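Local coordinates for malate oxidoreductase (Thermotoga maritima, PDB 1VL6), which probably catalyses the NAD-dependent oxidative decarboxylation of malate to pyruvate and carbon dioxide, at residues Ala329-Lys340 and His377-Ala388; Leu257-Phe267 and Ile275-Ser285. One frame throughout, in Å; residues are numbered along the deposited sequence.

Contact 1 (Ala329-Lys340 and His377-Ala388)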
# COMPACT_ATOMS: atom_id res chain seq x y z
N ALA A 329 -3.74 23.63 8.64
CA ALA A 329 -5.13 23.62 9.16
C ALA A 329 -5.97 22.46 8.66
O ALA A 329 -6.61 21.77 9.46
CB ALA A 329 -5.82 24.91 8.81
N PHE A 330 -6.00 22.24 7.35
CA PHE A 330 -6.98 21.29 6.80
C PHE A 330 -6.84 19.83 7.26
O PHE A 330 -7.83 19.17 7.46
CB PHE A 330 -7.12 21.42 5.28
CG PHE A 330 -5.96 20.90 4.48
CD1 PHE A 330 -5.74 19.52 4.33
CD2 PHE A 330 -5.15 21.78 3.77
CE1 PHE A 330 -4.69 19.05 3.55
CE2 PHE A 330 -4.09 21.32 3.00
CZ PHE A 330 -3.85 19.96 2.89
N PRO A 331 -5.65 19.29 7.46
CA PRO A 331 -5.60 17.90 7.84
C PRO A 331 -6.31 17.66 9.17
O PRO A 331 -7.15 16.75 9.29
CB PRO A 331 -4.11 17.60 7.88
CG PRO A 331 -3.52 18.65 6.98
CD PRO A 331 -4.31 19.85 7.27
N GLY A 332 -5.99 18.47 10.16
CA GLY A 332 -6.56 18.28 11.50
C GLY A 332 -8.02 18.60 11.52
O GLY A 332 -8.80 17.88 12.13
N ILE A 333 -8.40 19.67 10.85
CA ILE A 333 -9.78 20.11 10.85
C ILE A 333 -10.67 19.05 10.24
O ILE A 333 -11.70 18.68 10.79
CB ILE A 333 -9.93 21.35 10.02
CG1 ILE A 333 -9.23 22.53 10.72
CG2 ILE A 333 -11.42 21.59 9.77
CD1 ILE A 333 -9.54 23.90 10.13
N MSE A 334 -10.26 18.57 9.07
CA MSE A 334 -11.03 17.59 8.35
C MSE A 334 -11.12 16.29 9.09
O MSE A 334 -12.18 15.63 9.11
CB MSE A 334 -10.39 17.35 7.00
CG MSE A 334 -11.35 16.84 5.94
SE MSE A 334 -12.68 18.22 5.33
CE MSE A 334 -14.06 17.09 5.36
N LYS A 335 -10.02 15.89 9.70
CA LYS A 335 -10.04 14.67 10.41
C LYS A 335 -10.96 14.79 11.63
O LYS A 335 -11.70 13.90 11.97
CB LYS A 335 -8.63 14.33 10.83
CG LYS A 335 -8.50 12.87 11.33
CD LYS A 335 -7.05 12.65 11.73
CE LYS A 335 -6.78 11.20 12.20
NZ LYS A 335 -5.92 11.27 13.37
N GLY A 336 -10.89 15.90 12.32
CA GLY A 336 -11.73 16.06 13.49
C GLY A 336 -13.18 16.08 13.12
O GLY A 336 -13.99 15.35 13.70
N ALA A 337 -13.47 16.87 12.10
CA ALA A 337 -14.84 17.08 11.67
C ALA A 337 -15.49 15.80 11.15
O ALA A 337 -16.66 15.51 11.41
CB ALA A 337 -14.87 18.13 10.57
N VAL A 338 -14.74 15.05 10.39
CA VAL A 338 -15.30 13.84 9.79
C VAL A 338 -15.60 12.79 10.85
O VAL A 338 -16.58 12.08 10.73
CB VAL A 338 -14.36 13.28 8.73
CG1 VAL A 338 -14.74 11.85 8.38
CG2 VAL A 338 -14.39 14.16 7.52
N GLU A 339 -14.77 12.74 11.88
CA GLU A 339 -14.97 11.82 12.99
C GLU A 339 -16.17 12.23 13.86
O GLU A 339 -16.93 11.38 14.28
CB GLU A 339 -13.71 11.78 13.81
CG GLU A 339 -13.58 10.65 14.78
CD GLU A 339 -12.21 10.69 15.42
OE1 GLU A 339 -11.19 10.42 14.71
OE2 GLU A 339 -12.17 11.05 16.62
N LYS A 340 -16.32 13.53 14.10
CA LYS A 340 -17.45 14.09 14.83
C LYS A 340 -18.72 13.90 14.00
O LYS A 340 -19.84 13.89 14.52
CB LYS A 340 -17.22 15.58 15.01
CG LYS A 340 -17.62 16.20 16.34
CD LYS A 340 -17.14 17.68 16.41
CE LYS A 340 -17.09 18.22 17.81
NZ LYS A 340 -18.48 18.53 18.35
N HIS A 377 -0.58 19.00 13.61
CA HIS A 377 -1.72 18.29 13.06
C HIS A 377 -2.43 17.48 14.13
O HIS A 377 -3.63 17.40 14.14
CB HIS A 377 -1.26 17.40 11.92
CG HIS A 377 -0.58 18.17 10.86
ND1 HIS A 377 -1.22 19.16 10.15
CD2 HIS A 377 0.70 18.15 10.42
CE1 HIS A 377 -0.37 19.70 9.30
NE2 HIS A 377 0.80 19.11 9.45
N LEU A 378 -1.68 16.90 15.03
CA LEU A 378 -2.30 16.29 16.19
C LEU A 378 -3.07 17.29 17.07
O LEU A 378 -4.20 17.00 17.50
CB LEU A 378 -1.25 15.65 17.08
CG LEU A 378 -0.52 14.49 16.46
CD1 LEU A 378 0.53 13.97 17.45
CD2 LEU A 378 -1.48 13.37 16.09
N ASN A 379 -2.48 18.44 17.32
CA ASN A 379 -3.14 19.42 18.16
C ASN A 379 -4.39 20.00 17.53
O ASN A 379 -5.39 20.15 18.20
CB ASN A 379 -2.21 20.55 18.54
CG ASN A 379 -1.08 20.11 19.45
OD1 ASN A 379 -1.10 19.05 20.10
ND2 ASN A 379 -0.04 20.91 19.46
N VAL A 380 -4.36 20.25 16.25
CA VAL A 380 -5.53 20.77 15.56
C VAL A 380 -6.64 19.70 15.56
O VAL A 380 -7.79 19.96 15.87
CB VAL A 380 -5.17 21.15 14.11
CG1 VAL A 380 -6.42 21.47 13.33
CG2 VAL A 380 -4.21 22.32 14.11
N TYR A 381 -6.28 18.48 15.21
CA TYR A 381 -7.22 17.38 15.27
C TYR A 381 -7.86 17.29 16.64
O TYR A 381 -9.05 17.19 16.74
CB TYR A 381 -6.55 16.04 14.94
CG TYR A 381 -7.38 14.87 15.35
CD1 TYR A 381 -8.53 14.52 14.68
CD2 TYR A 381 -7.00 14.06 16.42
CE1 TYR A 381 -9.28 13.40 15.05
CE2 TYR A 381 -7.73 12.96 16.80
CZ TYR A 381 -8.87 12.63 16.12
OH TYR A 381 -9.61 11.54 16.55
N THR A 382 -7.05 17.28 17.69
CA THR A 382 -7.60 17.16 19.05
C THR A 382 -8.54 18.34 19.36
O THR A 382 -9.62 18.20 19.92
CB THR A 382 -6.51 17.19 20.09
OG1 THR A 382 -5.69 16.03 20.00
CG2 THR A 382 -7.14 17.09 21.46
N ALA A 383 -8.11 19.51 18.97
CA ALA A 383 -8.90 20.70 19.26
C ALA A 383 -10.28 20.59 18.59
O ALA A 383 -11.32 20.83 19.22
CB ALA A 383 -8.19 21.96 18.78
N VAL A 384 -10.27 20.21 17.32
CA VAL A 384 -11.49 20.17 16.55
C VAL A 384 -12.45 19.06 17.00
O VAL A 384 -13.64 19.27 17.20
CB VAL A 384 -11.15 20.08 15.08
CG1 VAL A 384 -12.39 19.90 14.24
CG2 VAL A 384 -10.46 21.37 14.63
N LYS A 385 -11.89 17.87 17.21
CA LYS A 385 -12.62 16.75 17.75
C LYS A 385 -13.28 17.13 19.06
O LYS A 385 -14.41 16.77 19.30
CB LYS A 385 -11.63 15.61 17.88
CG LYS A 385 -12.04 14.32 18.57
CD LYS A 385 -10.76 13.41 18.69
CE LYS A 385 -10.62 12.61 20.02
NZ LYS A 385 -11.65 11.50 20.20
N GLY A 386 -12.61 17.90 19.90
CA GLY A 386 -13.13 18.24 21.24
C GLY A 386 -14.17 19.33 21.34
O GLY A 386 -14.78 19.46 22.38
N SER A 387 -14.38 20.13 20.28
CA SER A 387 -15.28 21.30 20.36
C SER A 387 -16.66 21.17 19.78
O SER A 387 -16.83 20.60 18.75
CB SER A 387 -14.75 22.52 19.59
OG SER A 387 -13.37 22.51 19.51
N ALA A 388 -17.61 21.88 20.41
CA ALA A 388 -18.93 22.31 19.81
C ALA A 388 -19.02 22.33 18.29
O ALA A 388 -19.69 23.20 17.73
CB ALA A 388 -19.29 23.77 20.32
O HOH W 1 -3.76 20.20 10.74
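Tyr381 sits as a knob in a hole formed by Gly332, Gly336, Lys335 and Glu339. Tyr381 CB lies 4.0 Å from Gly332 O. With CG anti to the backbone N (chi1 164°), the ring runs along helix 330-340: Tyr381 CD1 meets Gly336 N at the ring edge and lies 3.7 Å from Lys335 CG. Lys335 NZ stands almost on the ring normal, 4.1 Å from the Tyr381 centroid, a cation-pi contact, while Lys385 CB covers the opposite face near its rim. At the tip, Tyr381 OH lies 2.6 Å from Glu339 OE2 and 2.7 Å from Glu339 OE1, within hydrogen-bonding distance of both, the carboxylate turned 71° against the ring. A long salt bridge joins Glu339 OE2 to Lys385 NZ. The Gly-x-x-x-Gly spacing fits a close helix pair: a CB on Gly332 would clash with Val380 CG1 and one on Gly336 with Val384 CG1, and the local axes approach to 7.3 Å at a crossing angle of -33°. A leucine in place of Tyr381 would probably leave Glu339 without its hydroxyl partner and Lys335 without an aromatic face. Near the start of helix 330-340, a water links Gly332 N to His377 ND1, while His377 NE2 bonds Ala371 O.

Contact 2 (Leu257-Phe267 and Ile275-Ser285); sequences LETALEGADFF and ILKPEWIKKMS
Trp280 carries Glu258 on one face: CG of the glutamate sits 3.5 Å from the centroid of the five-membered ring, 13° off its normal, which marks a CH-pi contact. The opposite face is covered from within its own segment by Lys277 N, near the rim. Leu257 CD2 reaches the Trp280 edge at CZ3, close to the ring plane, and Leu261 CD1 comes in obliquely to 3.7 Å from Trp280 CE3. The second ring, Phe267, has Leu276 CD1 over the centre of one face, 3.6 Å from its centroid.

A chi1 of -171° and an extended chain carry Glu258 across the indole, and its carboxylate lies almost parallel to the ring, 11° between planes. Although Trp280 NE1 is near Glu258 OE2, the angle is too poor for a hydrogen bond. Instead Glu258 OE2 offers its anti lone pair to Lys283 NZ at 2.7 Å, a salt bridge.

Two backbone bonds join the loops after the helices: Gly263 N to Lys283 O at 2.9 Å, and Ser285 N to Ala264 O at 3.0 Å. Between them selenomethionine Met284 puts CB against Ala264 O and CE against the backbone of Asp265 and Phe266. Gly263 has positive phi in a type II turn from Leu261 to Ala264. These loops belong to a beta-alpha-beta unit of strand 266-269, the short, weakly bonded helix around 278-281 and strand 289-292, consistent with the Rossmann-type NAD-binding domain of this family.

Ser285 OG donates to Asp265 OD1 at 2.8 Å, from above the carboxylate plane, and Lys188 forms a salt bridge with the same oxygen. Asp265 therefore has both a neutral and a charged partner, and the lysine is likely to favour its ionised form, just as Lys283 probably does for Glu258 at the indole face.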
# COMPACT_ATOMS: atom_id res chain seq x y z
N LEU A 257 -5.10 51.95 -1.05
CA LEU A 257 -4.32 51.17 -0.08
C LEU A 257 -3.33 52.01 0.71
O LEU A 257 -3.12 51.83 1.90
CB LEU A 257 -3.60 50.03 -0.79
CG LEU A 257 -2.75 49.07 0.04
CD1 LEU A 257 -3.55 48.31 1.06
CD2 LEU A 257 -2.03 48.08 -0.86
N GLU A 258 -2.72 52.95 0.02
CA GLU A 258 -1.70 53.79 0.63
C GLU A 258 -2.26 54.61 1.78
O GLU A 258 -1.69 54.64 2.86
CB GLU A 258 -1.04 54.69 -0.41
CG GLU A 258 0.16 55.39 0.15
CD GLU A 258 0.73 56.42 -0.79
OE1 GLU A 258 0.36 56.46 -2.00
OE2 GLU A 258 1.57 57.17 -0.29
N THR A 259 -3.40 55.22 1.55
CA THR A 259 -4.17 55.91 2.58
C THR A 259 -4.55 54.99 3.77
O THR A 259 -4.40 55.36 4.94
CB THR A 259 -5.43 56.43 1.90
OG1 THR A 259 -5.12 57.53 1.02
CG2 THR A 259 -6.40 57.00 2.91
N ALA A 260 -5.01 53.79 3.45
CA ALA A 260 -5.38 52.80 4.47
C ALA A 260 -4.24 52.46 5.40
O ALA A 260 -4.47 52.22 6.58
CB ALA A 260 -5.90 51.53 3.84
N LEU A 261 -3.03 52.44 4.86
CA LEU A 261 -1.90 51.98 5.63
C LEU A 261 -1.36 53.03 6.58
O LEU A 261 -0.58 52.68 7.44
CB LEU A 261 -0.82 51.51 4.70
CG LEU A 261 -1.16 50.26 3.90
CD1 LEU A 261 -0.24 50.16 2.74
CD2 LEU A 261 -1.01 48.98 4.75
N GLU A 262 -1.76 54.29 6.46
CA GLU A 262 -1.26 55.31 7.36
C GLU A 262 -1.60 54.89 8.78
O GLU A 262 -2.77 54.73 9.12
CB GLU A 262 -1.86 56.65 7.08
CG GLU A 262 -1.29 57.32 5.85
CD GLU A 262 -2.17 58.49 5.39
OE1 GLU A 262 -2.70 59.21 6.26
OE2 GLU A 262 -2.34 58.67 4.15
N GLY A 263 -0.56 54.67 9.59
CA GLY A 263 -0.75 54.33 10.97
C GLY A 263 -1.18 52.91 11.22
O GLY A 263 -1.32 52.50 12.36
N ALA A 264 -1.37 52.13 10.18
CA ALA A 264 -1.82 50.77 10.38
C ALA A 264 -0.78 49.95 11.12
O ALA A 264 0.41 50.13 10.94
CB ALA A 264 -2.14 50.15 9.04
N ASP A 265 -1.25 49.02 11.93
CA ASP A 265 -0.38 48.11 12.65
C ASP A 265 -0.13 46.81 11.90
O ASP A 265 0.93 46.20 12.05
CB ASP A 265 -1.02 47.78 13.98
CG ASP A 265 -1.19 49.01 14.83
OD1 ASP A 265 -0.19 49.37 15.47
OD2 ASP A 265 -2.26 49.67 14.88
N PHE A 266 -1.11 46.37 11.12
CA PHE A 266 -0.96 45.15 10.33
C PHE A 266 -1.45 45.39 8.93
O PHE A 266 -2.40 46.18 8.71
CB PHE A 266 -1.75 44.02 10.92
CG PHE A 266 -1.28 43.59 12.29
CD1 PHE A 266 -1.53 44.38 13.40
CD2 PHE A 266 -0.67 42.37 12.47
CE1 PHE A 266 -1.14 43.98 14.65
CE2 PHE A 266 -0.28 41.97 13.72
CZ PHE A 266 -0.50 42.77 14.81
N PHE A 267 -0.78 44.75 7.97
CA PHE A 267 -1.29 44.64 6.64
C PHE A 267 -1.43 43.17 6.42
O PHE A 267 -0.47 42.41 6.64
CB PHE A 267 -0.34 45.23 5.60
CG PHE A 267 -0.62 44.80 4.16
CD1 PHE A 267 -1.52 45.50 3.37
CD2 PHE A 267 -0.02 43.70 3.63
CE1 PHE A 267 -1.79 45.11 2.09
CE2 PHE A 267 -0.31 43.29 2.35
CZ PHE A 267 -1.18 44.00 1.58
N ILE A 275 2.62 45.26 -4.94
CA ILE A 275 1.74 46.43 -4.92
C ILE A 275 1.97 47.34 -3.74
O ILE A 275 1.54 48.46 -3.78
CB ILE A 275 0.25 46.06 -4.95
CG1 ILE A 275 -0.11 45.17 -3.75
CG2 ILE A 275 -0.12 45.43 -6.26
CD1 ILE A 275 -1.55 44.86 -3.71
N LEU A 276 2.59 46.84 -2.67
CA LEU A 276 2.84 47.65 -1.48
C LEU A 276 4.23 48.26 -1.57
O LEU A 276 5.23 47.56 -1.48
CB LEU A 276 2.68 46.76 -0.26
CG LEU A 276 2.45 47.49 1.05
CD1 LEU A 276 1.86 46.52 2.11
CD2 LEU A 276 3.75 48.11 1.52
N LYS A 277 4.31 49.57 -1.80
CA LYS A 277 5.62 50.23 -1.97
C LYS A 277 6.36 50.30 -0.61
O LYS A 277 5.75 50.54 0.45
CB LYS A 277 5.49 51.61 -2.63
CG LYS A 277 5.04 51.50 -4.06
CD LYS A 277 5.16 52.79 -4.88
CE LYS A 277 5.19 52.47 -6.39
NZ LYS A 277 5.63 53.60 -7.28
N PRO A 278 7.67 50.07 -0.63
CA PRO A 278 8.43 50.00 0.62
C PRO A 278 8.29 51.26 1.46
O PRO A 278 8.13 51.17 2.64
CB PRO A 278 9.87 49.86 0.14
CG PRO A 278 9.84 50.32 -1.25
CD PRO A 278 8.53 49.93 -1.80
N GLU A 279 8.33 52.44 0.85
CA GLU A 279 8.20 53.67 1.64
C GLU A 279 6.88 53.79 2.43
O GLU A 279 6.85 54.45 3.47
CB GLU A 279 8.48 54.88 0.80
CG GLU A 279 9.97 55.03 0.46
CD GLU A 279 10.89 55.14 1.72
OE1 GLU A 279 10.97 56.21 2.35
OE2 GLU A 279 11.55 54.15 2.09
N TRP A 280 5.83 53.11 1.99
CA TRP A 280 4.57 53.09 2.76
C TRP A 280 4.76 52.50 4.14
O TRP A 280 4.12 52.92 5.11
CB TRP A 280 3.44 52.32 2.03
CG TRP A 280 3.13 52.87 0.65
CD1 TRP A 280 3.63 54.03 0.11
CD2 TRP A 280 2.28 52.31 -0.35
NE1 TRP A 280 3.13 54.22 -1.15
CE2 TRP A 280 2.31 53.18 -1.46
CE3 TRP A 280 1.50 51.17 -0.42
CZ2 TRP A 280 1.58 52.95 -2.63
CZ3 TRP A 280 0.78 50.93 -1.59
CH2 TRP A 280 0.83 51.82 -2.67
N ILE A 281 5.66 51.55 4.25
CA ILE A 281 5.89 50.89 5.54
C ILE A 281 6.28 51.88 6.61
O ILE A 281 5.89 51.72 7.76
CB ILE A 281 6.94 49.77 5.40
CG1 ILE A 281 6.31 48.64 4.57
CG2 ILE A 281 7.36 49.27 6.82
CD1 ILE A 281 7.07 47.39 4.55
N LYS A 282 7.02 52.91 6.22
CA LYS A 282 7.47 53.90 7.14
C LYS A 282 6.33 54.80 7.61
O LYS A 282 6.49 55.51 8.57
CB LYS A 282 8.60 54.72 6.49
CG LYS A 282 9.76 53.82 6.06
CD LYS A 282 11.10 54.50 5.83
CE LYS A 282 12.11 53.49 5.14
NZ LYS A 282 13.09 54.21 4.26
N LYS A 283 5.18 54.80 6.93
CA LYS A 283 4.03 55.61 7.37
C LYS A 283 3.04 54.77 8.14
O LYS A 283 2.07 55.28 8.64
CB LYS A 283 3.32 56.26 6.21
CG LYS A 283 4.23 57.13 5.38
CD LYS A 283 3.44 57.94 4.31
CE LYS A 283 2.75 57.03 3.31
NZ LYS A 283 2.18 57.85 2.26
N MSE A 284 3.31 53.47 8.26
CA MSE A 284 2.52 52.61 9.15
C MSE A 284 2.96 52.91 10.56
O MSE A 284 3.89 53.66 10.76
CB MSE A 284 2.75 51.11 8.84
CG MSE A 284 2.28 50.71 7.46
SE MSE A 284 2.61 48.85 7.05
CE MSE A 284 1.55 47.91 8.51
N SER A 285 2.34 52.29 11.57
CA SER A 285 2.78 52.54 12.94
C SER A 285 4.11 51.89 13.24
O SER A 285 4.68 51.20 12.40
CB SER A 285 1.73 52.03 13.92
OG SER A 285 1.66 50.58 13.83

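How the contacts relate
Followed from the N terminus, the chain first reaches contact 2, where 257-267 and 275-285 close a short loop of seven intervening residues. This ties helix 257-261 and the start of strand 266-269 to the next crossover of the mixed sheet. Contact 1 opens later and closes a longer loop of 36 residues, which includes helix 346-358, bringing the C-terminal helix 374-386 back to helix 330-340. The two loops are in series, neither nested nor crossed. The centres of contact 1 and contact 2 are about 36 Å apart, on opposite sides of the chain's centre. Between contact 1 and contact 2 the nearest atoms are about 18 Å apart. Contact 1 adjoins helix 89-107 and neighbouring subunits, whereas contact 2 touches no other chain of the assembly.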